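Local coordinates for protein alkaline phosphatase D (Bacillus subtilis, PDB 2YEQ) that hydrolyses phosphate esters as an alkaline phosphatase and phosphodiesterase, with iron and calcium in its active site, at residues 373-378 with 450-455; 323-328 with 477-482; 268-273 with 445-450. One frame throughout, in Å; residues are numbered along the deposited sequence.

Contact 1. Residues 373-378 with 450-455; sequences NVVVLT and HQWKAD. With PE5 (3,6,9,12,15,18,21,24-octaoxahexacosan-1-ol), chain H.
V375 turns CG1 anti to its backbone N (chi1 171°), and W452 does the same with CG (chi1 -171°), which lays the valine over one face of the indole between two sheets. The two methyls divide that face. V375 CG1 makes a CH-pi contact 4.0 Å from the centroid of the six-membered ring of W452, while V375 CG2 lies 3.8 Å from W452 CE3. Valine suits this place because its two branches give a broad, nearly rigid surface to a flat partner. L377 approaches more loosely and obliquely, its CD2 4.3 Å from W452 CZ2.

The residues on either side of W452 in sequence, Q451 and K453, face away from this core and hold a bound PE5 chain. It curls round the lysine much as a crown ether holds an ammonium: K453 NZ donates to PE5 O1 at 2.6 Å and to PE5 O5 at 3.2 Å, and Q451 NE2 donates to PE5 O3.

Strand 374-378 runs between strands 325-329 and 400-406, and both send an aromatic ring to W452: F405 lies nearly parallel to the indole, whereas W325 meets it edge-to-face.

Contact 2. Residues 323-328 with 477-482; sequences AHWNVL and YQKDQT
K479 meets H324 through polar contacts and W325 over its face. The ammonium donates to the backbone oxygen of H324, with K479 NZ 2.8 Å from H324 O; the bond is bent at the acceptor (C=O...N 134°), with the donor only slightly tilted from the carbonyl plane. A water accepts from K479 NZ at 2.8 Å and also lies in the plane of the H324 ring, 2.9 Å from H324 ND1, so it links the two side chains. P449 O gives the lysine a further, weak acceptor.

The lysine chain has crossed the indole to get there. K479 CG stands anti to its own carbonyl carbon (chi1 -52°), which starts the chain over one face of W325, with K479 CG 3.5 Å from W325 CH2. K479 CE sits 3.6 Å from the centroid of the six-membered ring of W325, and K479 NZ makes a cation-pi contact 4.6 Å from the same centroid. A long aliphatic chain ending in a charge fits this role: its methylenes pack on the ring while its tip reaches a carbonyl and a water.

The aromatic contact is rim to rim. W325 CZ3 lies 3.6 Å from Y477 CD2 with the ring planes at 59°, and neither ring covers the other. The hydroxyl of Y477 hydrogen-bonds to N372 O, and W325 NE1 to T448 O.

Segment 477-482 leads from the end of strand 470-477 into the loop before strand 484-489, the outermost strand of its sheet within the chain, whereas W325 belongs with strand 325-329 of the other sheet, which runs between 271-275 and 374-378.

Contact 3. Residues 268-273 with 445-450; sequences GNLASF and CTVTPH
A classic beta bulge, formed where strand 271-275 turns back along strand 263-267, includes L270, and this leucine packs against V447 of strand 440-448 and P449 just beyond it. L270 and A271 share the position that one residue would fill in a regular strand. With chi1 at -177° the leucine extends away from its own backbone N, sending the isobutyl group across to the other sheet.

Its branches divide the work. L270 CD1 rests on the T448-P449 peptide, 3.4 Å from P449 N, and touches the proline ring 3.8 Å from P449 CD. L270 CD2 lies 3.5 Å from V447 O, and L270 CG meets V447 CG1 at 4.0 Å. A forked, flexible leucine can fit both the peptide and the valine methyl, while proline offers ring methylenes as an apolar surface and brings no backbone N-H to be satisfied. Shortening L270 to an alanine would probably open a gap beside V447 and take away the methyl that rests on the proline ring.

V114 and M117, just before and at the start of strand 117-122, also touch L270. Two beta sheets packed face to face, with helices on the outside, form the core of the calcineurin-like metallophosphoesterase fold, and this contact is part of the packing between them, near one end of the strands.

The three contacts lie side by side between the same two sheets: the centre of contact 1 is about 7 Å from that of contact 2 and about 9 Å from that of contact 3, and contacts 2 and 3 are also about 9 Å apart. Backbone hydrogen bonds tie them together. N373 O and N326 N, 2.8 Å apart, join contacts 1 and 2; V327 N and S272 O, 2.8 Å apart, join 2 and 3; K453 O and T446 N, again 2.8 Å apart, probably join 1 and 3. Beyond strand 374-378 the chain soon reaches D380 and H382, ligands of calcium and iron, so contact 1 packs the strand leading to the metal centre.

Contact 1. Residues 373-378 with 450-455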
ATOM      1  N   ASN A 373      -3.210  -3.297  22.222  1.00 24.26           N
ATOM      2  CA  ASN A 373      -3.314  -4.208  21.079  1.00 23.31           C
ATOM      3  C   ASN A 373      -3.343  -3.513  19.682  1.00 22.85           C
ATOM      4  O   ASN A 373      -4.022  -3.981  18.744  1.00 22.46           O
ATOM      5  CB  ASN A 373      -4.561  -5.044  21.281  1.00 22.44           C
ATOM      6  CG  ASN A 373      -5.817  -4.253  21.145  1.00 24.17           C
ATOM      7  OD1 ASN A 373      -5.806  -3.012  21.118  1.00 26.70           O
ATOM      8  ND2 ASN A 373      -6.918  -4.948  21.068  1.00 20.45           N
ATOM      9  N   VAL A 374      -2.600  -2.416  19.560  1.00 23.11           N
ATOM     10  CA  VAL A 374      -2.642  -1.568  18.372  1.00 20.88           C
ATOM     11  C   VAL A 374      -1.432  -1.863  17.527  1.00 19.98           C
ATOM     12  O   VAL A 374      -0.295  -1.739  17.976  1.00 22.70           O
ATOM     13  CB  VAL A 374      -2.637  -0.054  18.726  1.00 22.64           C
ATOM     14  CG1 VAL A 374      -2.580   0.819  17.414  1.00 19.71           C
ATOM     15  CG2 VAL A 374      -3.860   0.293  19.579  1.00 19.26           C
ATOM     16  N   VAL A 375      -1.669  -2.252  16.283  1.00 17.32           N
ATOM     17  CA  VAL A 375      -0.578  -2.471  15.372  1.00 18.00           C
ATOM     18  C   VAL A 375      -0.728  -1.520  14.186  1.00 16.46           C
ATOM     19  O   VAL A 375      -1.813  -1.377  13.649  1.00 18.14           O
ATOM     20  CB  VAL A 375      -0.566  -3.937  14.877  1.00 20.14           C
ATOM     21  CG1 VAL A 375       0.444  -4.114  13.753  1.00 20.23           C
ATOM     22  CG2 VAL A 375      -0.286  -4.910  16.090  1.00 21.07           C
ATOM     23  N   VAL A 376       0.375  -0.923  13.785  1.00 18.19           N
ATOM     24  CA  VAL A 376       0.406   0.018  12.661  1.00 18.15           C
ATOM     25  C   VAL A 376       1.251  -0.585  11.572  1.00 17.55           C
ATOM     26  O   VAL A 376       2.373  -0.978  11.825  1.00 16.35           O
ATOM     27  CB  VAL A 376       0.996   1.388  13.093  1.00 16.45           C
ATOM     28  CG1 VAL A 376       0.987   2.384  11.904  1.00 16.46           C
ATOM     29  CG2 VAL A 376       0.181   1.956  14.267  1.00 15.65           C
ATOM     30  N   LEU A 377       0.681  -0.662  10.367  1.00 18.00           N
ATOM     31  CA  LEU A 377       1.370  -1.065   9.157  1.00 17.18           C
ATOM     32  C   LEU A 377       1.627   0.159   8.282  1.00 17.73           C
ATOM     33  O   LEU A 377       0.733   0.994   8.105  1.00 18.94           O
ATOM     34  CB  LEU A 377       0.492  -2.053   8.370  1.00 17.60           C
ATOM     35  CG  LEU A 377      -0.273  -3.140   9.134  1.00 18.50           C
ATOM     36  CD1 LEU A 377      -1.098  -3.975   8.147  1.00 16.93           C
ATOM     37  CD2 LEU A 377       0.681  -3.998   9.953  1.00 15.75           C
ATOM     38  N   THR A 378       2.807   0.211   7.699  1.00 17.69           N
ATOM     39  CA  THR A 378       3.341   1.390   7.037  1.00 20.13           C
ATOM     40  C   THR A 378       4.163   1.039   5.796  1.00 19.76           C
ATOM     41  O   THR A 378       4.773  -0.014   5.745  1.00 20.62           O
ATOM     42  CB  THR A 378       4.291   2.106   8.006  1.00 20.44           C
ATOM     43  OG1 THR A 378       3.589   2.395   9.200  1.00 21.19           O
ATOM     44  CG2 THR A 378       4.879   3.340   7.404  1.00 23.16           C
ATOM     45  N   HIS A 450      -3.268 -13.941  21.001  1.00 27.28           N
ATOM     46  CA  HIS A 450      -2.325 -13.441  22.008  1.00 31.66           C
ATOM     47  C   HIS A 450      -0.969 -13.101  21.454  1.00 30.56           C
ATOM     48  O   HIS A 450      -0.066 -12.703  22.196  1.00 29.28           O
ATOM     49  CB  HIS A 450      -2.191 -14.466  23.146  1.00 38.03           C
ATOM     50  CG  HIS A 450      -3.502 -14.798  23.786  1.00 41.89           C
ATOM     51  ND1 HIS A 450      -4.389 -13.826  24.200  1.00 48.84           N
ATOM     52  CD2 HIS A 450      -4.110 -15.986  24.017  1.00 44.63           C
ATOM     53  CE1 HIS A 450      -5.480 -14.398  24.681  1.00 45.44           C
ATOM     54  NE2 HIS A 450      -5.333 -15.709  24.586  1.00 51.82           N
ATOM     55  N   GLN A 451      -0.816 -13.237  20.146  1.00 26.72           N
ATOM     56  CA  GLN A 451       0.453 -12.970  19.529  1.00 27.30           C
ATOM     57  C   GLN A 451       0.364 -12.460  18.080  1.00 24.26           C
ATOM     58  O   GLN A 451      -0.387 -13.007  17.268  1.00 25.66           O
ATOM     59  CB  GLN A 451       1.233 -14.246  19.542  1.00 32.14           C
ATOM     60  CG  GLN A 451       2.617 -14.086  19.114  1.00 38.65           C
ATOM     61  CD  GLN A 451       3.366 -15.399  19.184  1.00 51.84           C
ATOM     62  OE1 GLN A 451       3.721 -15.876  20.275  1.00 52.01           O
ATOM     63  NE2 GLN A 451       3.585 -16.011  18.018  1.00 48.20           N
ATOM     64  N   TRP A 452       1.187 -11.465  17.766  1.00 23.24           N
ATOM     65  CA  TRP A 452       1.328 -10.945  16.400  1.00 21.14           C
ATOM     66  C   TRP A 452       2.741 -11.215  15.965  1.00 20.52           C
ATOM     67  O   TRP A 452       3.682 -10.768  16.604  1.00 25.38           O
ATOM     68  CB  TRP A 452       1.074  -9.438  16.359  1.00 20.17           C
ATOM     69  CG  TRP A 452       1.001  -8.867  14.953  1.00 18.59           C
ATOM     70  CD1 TRP A 452       2.006  -8.765  14.055  1.00 20.54           C
ATOM     71  CD2 TRP A 452      -0.165  -8.351  14.323  1.00 17.36           C
ATOM     72  NE1 TRP A 452       1.535  -8.215  12.870  1.00 18.59           N
ATOM     73  CE2 TRP A 452       0.205  -7.935  13.026  1.00 19.45           C
ATOM     74  CE3 TRP A 452      -1.489  -8.213  14.718  1.00 18.58           C
ATOM     75  CZ2 TRP A 452      -0.708  -7.388  12.130  1.00 18.77           C
ATOM     76  CZ3 TRP A 452      -2.404  -7.636  13.817  1.00 19.87           C
ATOM     77  CH2 TRP A 452      -2.001  -7.248  12.543  1.00 19.26           C
ATOM     78  N   LYS A 453       2.900 -11.923  14.859  1.00 20.33           N
ATOM     79  CA  LYS A 453       4.216 -12.133  14.291  1.00 21.61           C
ATOM     80  C   LYS A 453       4.335 -11.460  12.924  1.00 21.36           C
ATOM     81  O   LYS A 453       3.430 -11.587  12.096  1.00 26.03           O
ATOM     82  CB  LYS A 453       4.501 -13.625  14.136  1.00 24.81           C
ATOM     83  CG  LYS A 453       5.819 -13.911  13.443  1.00 29.27           C
ATOM     84  CD  LYS A 453       6.432 -15.252  13.866  1.00 35.89           C
ATOM     85  CE  LYS A 453       5.547 -16.387  13.559  1.00 39.45           C
ATOM     86  NZ  LYS A 453       6.256 -17.738  13.690  1.00 38.23           N
ATOM     87  N   ALA A 454       5.451 -10.773  12.720  1.00 21.44           N
ATOM     88  CA  ALA A 454       5.793 -10.134  11.462  1.00 23.50           C
ATOM     89  C   ALA A 454       7.074 -10.739  10.955  1.00 20.71           C
ATOM     90  O   ALA A 454       8.091 -10.701  11.651  1.00 21.87           O
ATOM     91  CB  ALA A 454       5.972  -8.606  11.659  1.00 21.26           C
ATOM     92  N   ASP A 455       7.027 -11.291   9.742  1.00 19.99           N
ATOM     93  CA  ASP A 455       8.203 -11.745   9.019  1.00 19.26           C
ATOM     94  C   ASP A 455       8.563 -10.790   7.884  1.00 20.45           C
ATOM     95  O   ASP A 455       7.715 -10.502   7.033  1.00 19.49           O
ATOM     96  CB  ASP A 455       7.918 -13.122   8.391  1.00 22.32           C
ATOM     97  CG  ASP A 455       7.562 -14.210   9.436  1.00 26.37           C
ATOM     98  OD1 ASP A 455       8.086 -14.165  10.566  1.00 26.40           O
ATOM     99  OD2 ASP A 455       6.753 -15.111   9.113  1.00 30.79           O
TER
HETATM  100  C48 PE5 H 534       5.823 -18.014   9.771  1.00 57.72           C
HETATM  101  C50 PE5 H 534       5.298 -19.190  10.581  1.00 61.90           C
HETATM  102  O1  PE5 H 534       4.774 -18.713  11.827  1.00 58.18           O
HETATM  103  C1  PE5 H 534       3.561 -19.331  12.267  1.00 57.48           C
HETATM  104  C2  PE5 H 534       2.896 -18.525  13.384  1.00 58.57           C
HETATM  105  O2  PE5 H 534       3.308 -19.004  14.663  1.00 68.25           O
HETATM  106  C3  PE5 H 534       3.183 -18.105  15.773  1.00 60.89           C
HETATM  107  C4  PE5 H 534       3.945 -18.695  16.959  1.00 53.89           C
HETATM  108  O3  PE5 H 534       5.144 -17.957  17.254  1.00 56.21           O
HETATM  109  C5  PE5 H 534       6.320 -18.723  16.991  1.00 44.01           C
HETATM  110  C6  PE5 H 534       7.614 -17.999  17.289  1.00 39.61           C
HETATM  111  O4  PE5 H 534       8.660 -18.572  16.497  1.00 42.70           O
HETATM  112  C7  PE5 H 534       8.922 -17.839  15.308  1.00 36.38           C
HETATM  113  C8  PE5 H 534       9.763 -18.588  14.302  1.00 40.56           C
HETATM  114  O5  PE5 H 534       9.397 -18.163  12.980  1.00 43.10           O
HETATM  115  C9  PE5 H 534      10.320 -17.197  12.484  1.00 47.58           C

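Contact 2. Residues 323-328 with 477-482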
ATOM      1  N   ALA A 323     -12.261  -6.611  19.290  1.00 26.46           N
ATOM      2  CA  ALA A 323     -11.370  -7.580  18.660  1.00 25.19           C
ATOM      3  C   ALA A 323     -10.105  -7.732  19.463  1.00 24.04           C
ATOM      4  O   ALA A 323      -9.766  -6.855  20.230  1.00 24.94           O
ATOM      5  CB  ALA A 323     -11.038  -7.160  17.218  1.00 23.62           C
ATOM      6  N   HIS A 324      -9.397  -8.846  19.275  1.00 24.61           N
ATOM      7  CA  HIS A 324      -8.092  -9.062  19.918  1.00 25.03           C
ATOM      8  C   HIS A 324      -7.017  -8.085  19.481  1.00 26.55           C
ATOM      9  O   HIS A 324      -6.068  -7.846  20.232  1.00 22.14           O
ATOM     10  CB  HIS A 324      -7.571 -10.482  19.669  1.00 27.85           C
ATOM     11  CG  HIS A 324      -8.357 -11.534  20.390  1.00 30.39           C
ATOM     12  ND1 HIS A 324      -8.318 -11.678  21.758  1.00 33.37           N
ATOM     13  CD2 HIS A 324      -9.237 -12.460  19.937  1.00 32.89           C
ATOM     14  CE1 HIS A 324      -9.131 -12.658  22.119  1.00 32.51           C
ATOM     15  NE2 HIS A 324      -9.709 -13.142  21.034  1.00 29.57           N
ATOM     16  N   TRP A 325      -7.142  -7.543  18.262  1.00 23.35           N
ATOM     17  CA  TRP A 325      -6.181  -6.577  17.737  1.00 22.81           C
ATOM     18  C   TRP A 325      -6.892  -5.421  17.011  1.00 21.72           C
ATOM     19  O   TRP A 325      -7.962  -5.597  16.415  1.00 23.28           O
ATOM     20  CB  TRP A 325      -5.232  -7.257  16.764  1.00 23.85           C
ATOM     21  CG  TRP A 325      -4.417  -8.359  17.384  1.00 23.57           C
ATOM     22  CD1 TRP A 325      -4.707  -9.691  17.385  1.00 24.29           C
ATOM     23  CD2 TRP A 325      -3.214  -8.212  18.113  1.00 22.68           C
ATOM     24  NE1 TRP A 325      -3.735 -10.395  18.064  1.00 22.83           N
ATOM     25  CE2 TRP A 325      -2.803  -9.507  18.521  1.00 24.57           C
ATOM     26  CE3 TRP A 325      -2.430  -7.114  18.465  1.00 23.20           C
ATOM     27  CZ2 TRP A 325      -1.656  -9.717  19.267  1.00 24.08           C
ATOM     28  CZ3 TRP A 325      -1.299  -7.320  19.179  1.00 25.12           C
ATOM     29  CH2 TRP A 325      -0.909  -8.619  19.580  1.00 25.24           C
ATOM     30  N   ASN A 326      -6.290  -4.244  17.090  1.00 23.47           N
ATOM     31  CA  ASN A 326      -6.779  -3.042  16.384  1.00 21.36           C
ATOM     32  C   ASN A 326      -5.656  -2.622  15.479  1.00 20.08           C
ATOM     33  O   ASN A 326      -4.531  -2.452  15.928  1.00 19.19           O
ATOM     34  CB  ASN A 326      -7.101  -1.941  17.383  1.00 24.44           C
ATOM     35  CG  ASN A 326      -8.339  -2.222  18.153  1.00 21.72           C
ATOM     36  OD1 ASN A 326      -9.415  -2.327  17.581  1.00 24.62           O
ATOM     37  ND2 ASN A 326      -8.209  -2.346  19.482  1.00 24.40           N
ATOM     38  N   VAL A 327      -5.933  -2.543  14.182  1.00 19.50           N
ATOM     39  CA  VAL A 327      -4.868  -2.366  13.189  1.00 18.68           C
ATOM     40  C   VAL A 327      -5.119  -1.067  12.418  1.00 17.43           C
ATOM     41  O   VAL A 327      -6.261  -0.787  12.065  1.00 17.41           O
ATOM     42  CB  VAL A 327      -4.818  -3.558  12.222  1.00 18.82           C
ATOM     43  CG1 VAL A 327      -3.643  -3.428  11.205  1.00 18.30           C
ATOM     44  CG2 VAL A 327      -4.695  -4.888  13.027  1.00 20.49           C
ATOM     45  N   LEU A 328      -4.060  -0.282  12.251  1.00 19.10           N
ATOM     46  CA  LEU A 328      -4.050   0.883  11.368  1.00 20.15           C
ATOM     47  C   LEU A 328      -3.240   0.537  10.118  1.00 16.94           C
ATOM     48  O   LEU A 328      -2.035   0.464  10.150  1.00 19.44           O
ATOM     49  CB  LEU A 328      -3.430   2.102  12.063  1.00 22.57           C
ATOM     50  CG  LEU A 328      -4.023   2.630  13.370  1.00 26.01           C
ATOM     51  CD1 LEU A 328      -3.472   4.068  13.657  1.00 25.03           C
ATOM     52  CD2 LEU A 328      -5.510   2.560  13.325  1.00 25.79           C
ATOM     53  N   TYR A 477       4.980  -9.800  18.924  1.00 21.21           N
ATOM     54  CA  TYR A 477       4.508  -8.887  19.959  1.00 22.79           C
ATOM     55  C   TYR A 477       3.417  -9.604  20.694  1.00 23.69           C
ATOM     56  O   TYR A 477       2.504 -10.158  20.081  1.00 24.67           O
ATOM     57  CB  TYR A 477       4.010  -7.546  19.367  1.00 25.30           C
ATOM     58  CG  TYR A 477       3.320  -6.623  20.357  1.00 25.56           C
ATOM     59  CD1 TYR A 477       4.025  -6.008  21.377  1.00 32.10           C
ATOM     60  CD2 TYR A 477       1.959  -6.391  20.287  1.00 29.42           C
ATOM     61  CE1 TYR A 477       3.382  -5.163  22.307  1.00 32.85           C
ATOM     62  CE2 TYR A 477       1.314  -5.532  21.191  1.00 30.03           C
ATOM     63  CZ  TYR A 477       2.037  -4.921  22.190  1.00 28.73           C
ATOM     64  OH  TYR A 477       1.392  -4.104  23.090  1.00 30.05           O
ATOM     65  N   GLN A 478       3.494  -9.596  22.018  1.00 27.78           N
ATOM     66  CA  GLN A 478       2.544 -10.325  22.840  1.00 31.95           C
ATOM     67  C   GLN A 478       1.761  -9.508  23.863  1.00 34.60           C
ATOM     68  O   GLN A 478       1.269 -10.067  24.832  1.00 39.55           O
ATOM     69  CB  GLN A 478       3.282 -11.445  23.550  1.00 34.77           C
ATOM     70  CG  GLN A 478       3.702 -12.522  22.623  1.00 37.98           C
ATOM     71  CD  GLN A 478       4.563 -13.584  23.285  1.00 45.05           C
ATOM     72  OE1 GLN A 478       5.072 -13.404  24.394  1.00 50.51           O
ATOM     73  NE2 GLN A 478       4.743 -14.695  22.589  1.00 45.93           N
ATOM     74  N   LYS A 479       1.585  -8.217  23.641  1.00 37.23           N
ATOM     75  CA  LYS A 479       0.699  -7.422  24.501  1.00 40.95           C
ATOM     76  C   LYS A 479       1.202  -7.418  25.948  1.00 41.75           C
ATOM     77  O   LYS A 479       0.481  -7.749  26.884  1.00 39.96           O
ATOM     78  CB  LYS A 479      -0.748  -7.934  24.451  1.00 39.02           C
ATOM     79  CG  LYS A 479      -1.327  -8.093  23.051  1.00 40.35           C
ATOM     80  CD  LYS A 479      -2.855  -8.074  23.090  1.00 38.29           C
ATOM     81  CE  LYS A 479      -3.466  -9.071  22.145  1.00 38.10           C
ATOM     82  NZ  LYS A 479      -4.918  -9.202  22.347  1.00 35.40           N
ATOM     83  N   ASP A 480       2.464  -7.077  26.106  1.00 45.22           N
ATOM     84  CA  ASP A 480       3.046  -6.893  27.417  1.00 44.90           C
ATOM     85  C   ASP A 480       4.180  -5.910  27.254  1.00 43.49           C
ATOM     86  O   ASP A 480       4.536  -5.533  26.112  1.00 49.02           O
ATOM     87  CB  ASP A 480       3.503  -8.231  28.034  1.00 46.84           C
ATOM     88  CG  ASP A 480       4.541  -8.989  27.180  1.00 47.53           C
ATOM     89  OD1 ASP A 480       5.384  -8.373  26.500  1.00 47.75           O
ATOM     90  OD2 ASP A 480       4.541 -10.240  27.220  1.00 47.42           O
ATOM     91  N   GLN A 481       4.740  -5.501  28.380  1.00 39.62           N
ATOM     92  CA  GLN A 481       5.683  -4.399  28.430  1.00 37.41           C
ATOM     93  C   GLN A 481       7.028  -4.773  27.881  1.00 33.32           C
ATOM     94  O   GLN A 481       7.905  -3.927  27.757  1.00 44.59           O
ATOM     95  CB  GLN A 481       5.819  -3.882  29.868  1.00 41.45           C
ATOM     96  CG  GLN A 481       6.622  -2.570  30.032  1.00 41.33           C
ATOM     97  CD  GLN A 481       6.088  -1.420  29.194  1.00 40.30           C
ATOM     98  OE1 GLN A 481       6.840  -0.505  28.848  1.00 45.00           O
ATOM     99  NE2 GLN A 481       4.787  -1.452  28.883  1.00 30.27           N
ATOM    100  N   THR A 482       7.209  -6.029  27.497  1.00 33.26           N
ATOM    101  CA  THR A 482       8.479  -6.395  26.876  1.00 32.84           C
ATOM    102  C   THR A 482       8.481  -5.993  25.379  1.00 28.32           C
ATOM    103  O   THR A 482       9.531  -5.851  24.785  1.00 32.92           O
ATOM    104  CB  THR A 482       8.806  -7.895  27.092  1.00 37.34           C
ATOM    105  OG1 THR A 482       8.082  -8.686  26.151  1.00 46.21           O
ATOM    106  CG2 THR A 482       8.417  -8.325  28.521  1.00 35.20           C
TER
HETATM  107  O   HOH W   1      -6.804 -10.437  23.925  1.00 50.04           O

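Contact 3. Residues 268-273 with 445-450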
ATOM      1  N   GLY A 268     -13.308 -11.669  11.816  1.00 27.52           N
ATOM      2  CA  GLY A 268     -13.925 -12.321  12.966  1.00 31.21           C
ATOM      3  C   GLY A 268     -13.807 -11.428  14.195  1.00 34.37           C
ATOM      4  O   GLY A 268     -14.030 -10.218  14.112  1.00 32.62           O
ATOM      5  N   ASN A 269     -13.432 -12.016  15.328  1.00 28.85           N
ATOM      6  CA  ASN A 269     -13.120 -11.242  16.526  1.00 26.23           C
ATOM      7  C   ASN A 269     -11.636 -11.147  16.740  1.00 23.70           C
ATOM      8  O   ASN A 269     -11.187 -10.709  17.788  1.00 26.47           O
ATOM      9  CB  ASN A 269     -13.774 -11.864  17.760  1.00 32.16           C
ATOM     10  CG  ASN A 269     -13.135 -13.203  18.168  1.00 35.20           C
ATOM     11  OD1 ASN A 269     -12.193 -13.711  17.526  1.00 37.45           O
ATOM     12  ND2 ASN A 269     -13.663 -13.787  19.235  1.00 38.99           N
ATOM     13  N   LEU A 270     -10.860 -11.580  15.765  1.00 18.84           N
ATOM     14  CA  LEU A 270      -9.424 -11.564  15.912  1.00 20.64           C
ATOM     15  C   LEU A 270      -8.812 -10.161  15.694  1.00 23.08           C
ATOM     16  O   LEU A 270      -7.899  -9.749  16.427  1.00 22.15           O
ATOM     17  CB  LEU A 270      -8.798 -12.569  14.939  1.00 20.30           C
ATOM     18  CG  LEU A 270      -7.285 -12.781  14.951  1.00 21.54           C
ATOM     19  CD1 LEU A 270      -6.781 -13.241  16.310  1.00 21.52           C
ATOM     20  CD2 LEU A 270      -6.867 -13.795  13.837  1.00 20.85           C
ATOM     21  N   ALA A 271      -9.245  -9.464  14.647  1.00 22.22           N
ATOM     22  CA  ALA A 271      -8.577  -8.194  14.285  1.00 23.48           C
ATOM     23  C   ALA A 271      -9.557  -7.238  13.622  1.00 22.34           C
ATOM     24  O   ALA A 271     -10.342  -7.652  12.756  1.00 25.13           O
ATOM     25  CB  ALA A 271      -7.379  -8.445  13.381  1.00 20.92           C
ATOM     26  N   SER A 272      -9.513  -5.982  14.064  1.00 20.78           N
ATOM     27  CA  SER A 272     -10.291  -4.883  13.496  1.00 22.61           C
ATOM     28  C   SER A 272      -9.317  -4.017  12.683  1.00 22.18           C
ATOM     29  O   SER A 272      -8.314  -3.546  13.217  1.00 23.29           O
ATOM     30  CB  SER A 272     -10.941  -4.082  14.626  1.00 24.92           C
ATOM     31  OG  SER A 272     -11.515  -2.867  14.169  1.00 27.91           O
ATOM     32  N   PHE A 273      -9.595  -3.856  11.387  1.00 21.57           N
ATOM     33  CA  PHE A 273      -8.670  -3.191  10.460  1.00 20.04           C
ATOM     34  C   PHE A 273      -9.252  -1.840  10.052  1.00 19.04           C
ATOM     35  O   PHE A 273     -10.358  -1.787   9.538  1.00 20.23           O
ATOM     36  CB  PHE A 273      -8.481  -4.033   9.210  1.00 19.57           C
ATOM     37  CG  PHE A 273      -7.633  -5.251   9.427  1.00 21.06           C
ATOM     38  CD1 PHE A 273      -6.269  -5.170   9.357  1.00 20.76           C
ATOM     39  CD2 PHE A 273      -8.218  -6.481   9.713  1.00 21.82           C
ATOM     40  CE1 PHE A 273      -5.470  -6.286   9.557  1.00 22.17           C
ATOM     41  CE2 PHE A 273      -7.427  -7.614   9.912  1.00 21.33           C
ATOM     42  CZ  PHE A 273      -6.048  -7.507   9.842  1.00 23.36           C
ATOM     43  N   CYS A 445       2.428 -11.176   7.858  1.00 21.16           N
ATOM     44  CA  CYS A 445       1.975 -11.152   9.235  1.00 21.44           C
ATOM     45  C   CYS A 445       1.129 -12.398   9.549  1.00 23.41           C
ATOM     46  O   CYS A 445       0.254 -12.771   8.776  1.00 22.33           O
ATOM     47  CB  CYS A 445       1.194  -9.871   9.527  1.00 23.14           C
ATOM     48  SG  CYS A 445       2.299  -8.393   9.531  1.00 26.01           S
ATOM     49  N   THR A 446       1.388 -13.005  10.711  1.00 22.22           N
ATOM     50  CA  THR A 446       0.590 -14.125  11.216  1.00 21.80           C
ATOM     51  C   THR A 446       0.050 -13.764  12.573  1.00 20.90           C
ATOM     52  O   THR A 446       0.799 -13.447  13.485  1.00 20.77           O
ATOM     53  CB  THR A 446       1.432 -15.401  11.331  1.00 27.74           C
ATOM     54  OG1 THR A 446       2.046 -15.678  10.066  1.00 26.36           O
ATOM     55  CG2 THR A 446       0.554 -16.578  11.741  1.00 27.68           C
ATOM     56  N   VAL A 447      -1.259 -13.747  12.689  1.00 19.90           N
ATOM     57  CA  VAL A 447      -1.908 -13.196  13.843  1.00 22.12           C
ATOM     58  C   VAL A 447      -2.715 -14.258  14.554  1.00 22.53           C
ATOM     59  O   VAL A 447      -3.515 -14.945  13.927  1.00 24.08           O
ATOM     60  CB  VAL A 447      -2.866 -12.066  13.437  1.00 21.57           C
ATOM     61  CG1 VAL A 447      -3.511 -11.417  14.691  1.00 21.71           C
ATOM     62  CG2 VAL A 447      -2.103 -11.031  12.568  1.00 23.45           C
ATOM     63  N   THR A 448      -2.531 -14.337  15.870  1.00 24.90           N
ATOM     64  CA  THR A 448      -3.347 -15.161  16.746  1.00 24.74           C
ATOM     65  C   THR A 448      -3.832 -14.266  17.877  1.00 25.81           C
ATOM     66  O   THR A 448      -3.306 -13.176  18.050  1.00 27.29           O
ATOM     67  CB  THR A 448      -2.500 -16.355  17.314  1.00 26.51           C
ATOM     68  OG1 THR A 448      -1.396 -15.851  18.067  1.00 28.83           O
ATOM     69  CG2 THR A 448      -1.944 -17.208  16.166  1.00 24.15           C
ATOM     70  N   PRO A 449      -4.794 -14.727  18.677  1.00 26.77           N
ATOM     71  CA  PRO A 449      -5.364 -13.872  19.724  1.00 28.71           C
ATOM     72  C   PRO A 449      -4.364 -13.251  20.697  1.00 28.65           C
ATOM     73  O   PRO A 449      -4.593 -12.131  21.145  1.00 32.63           O
ATOM     74  CB  PRO A 449      -6.335 -14.805  20.446  1.00 27.93           C
ATOM     75  CG  PRO A 449      -6.783 -15.742  19.384  1.00 25.76           C
ATOM     76  CD  PRO A 449      -5.518 -16.009  18.599  1.00 26.39           C
ATOM     77  N   HIS A 450      -3.268 -13.941  21.001  1.00 27.28           N
ATOM     78  CA  HIS A 450      -2.325 -13.441  22.008  1.00 31.66           C
ATOM     79  C   HIS A 450      -0.969 -13.101  21.454  1.00 30.56           C
ATOM     80  O   HIS A 450      -0.066 -12.703  22.196  1.00 29.28           O
ATOM     81  CB  HIS A 450      -2.191 -14.466  23.146  1.00 38.03           C
ATOM     82  CG  HIS A 450      -3.502 -14.798  23.786  1.00 41.89           C
ATOM     83  ND1 HIS A 450      -4.389 -13.826  24.200  1.00 48.84           N
ATOM     84  CD2 HIS A 450      -4.110 -15.986  24.017  1.00 44.63           C
ATOM     85  CE1 HIS A 450      -5.480 -14.398  24.681  1.00 45.44           C
ATOM     86  NE2 HIS A 450      -5.333 -15.709  24.586  1.00 51.82           N
TER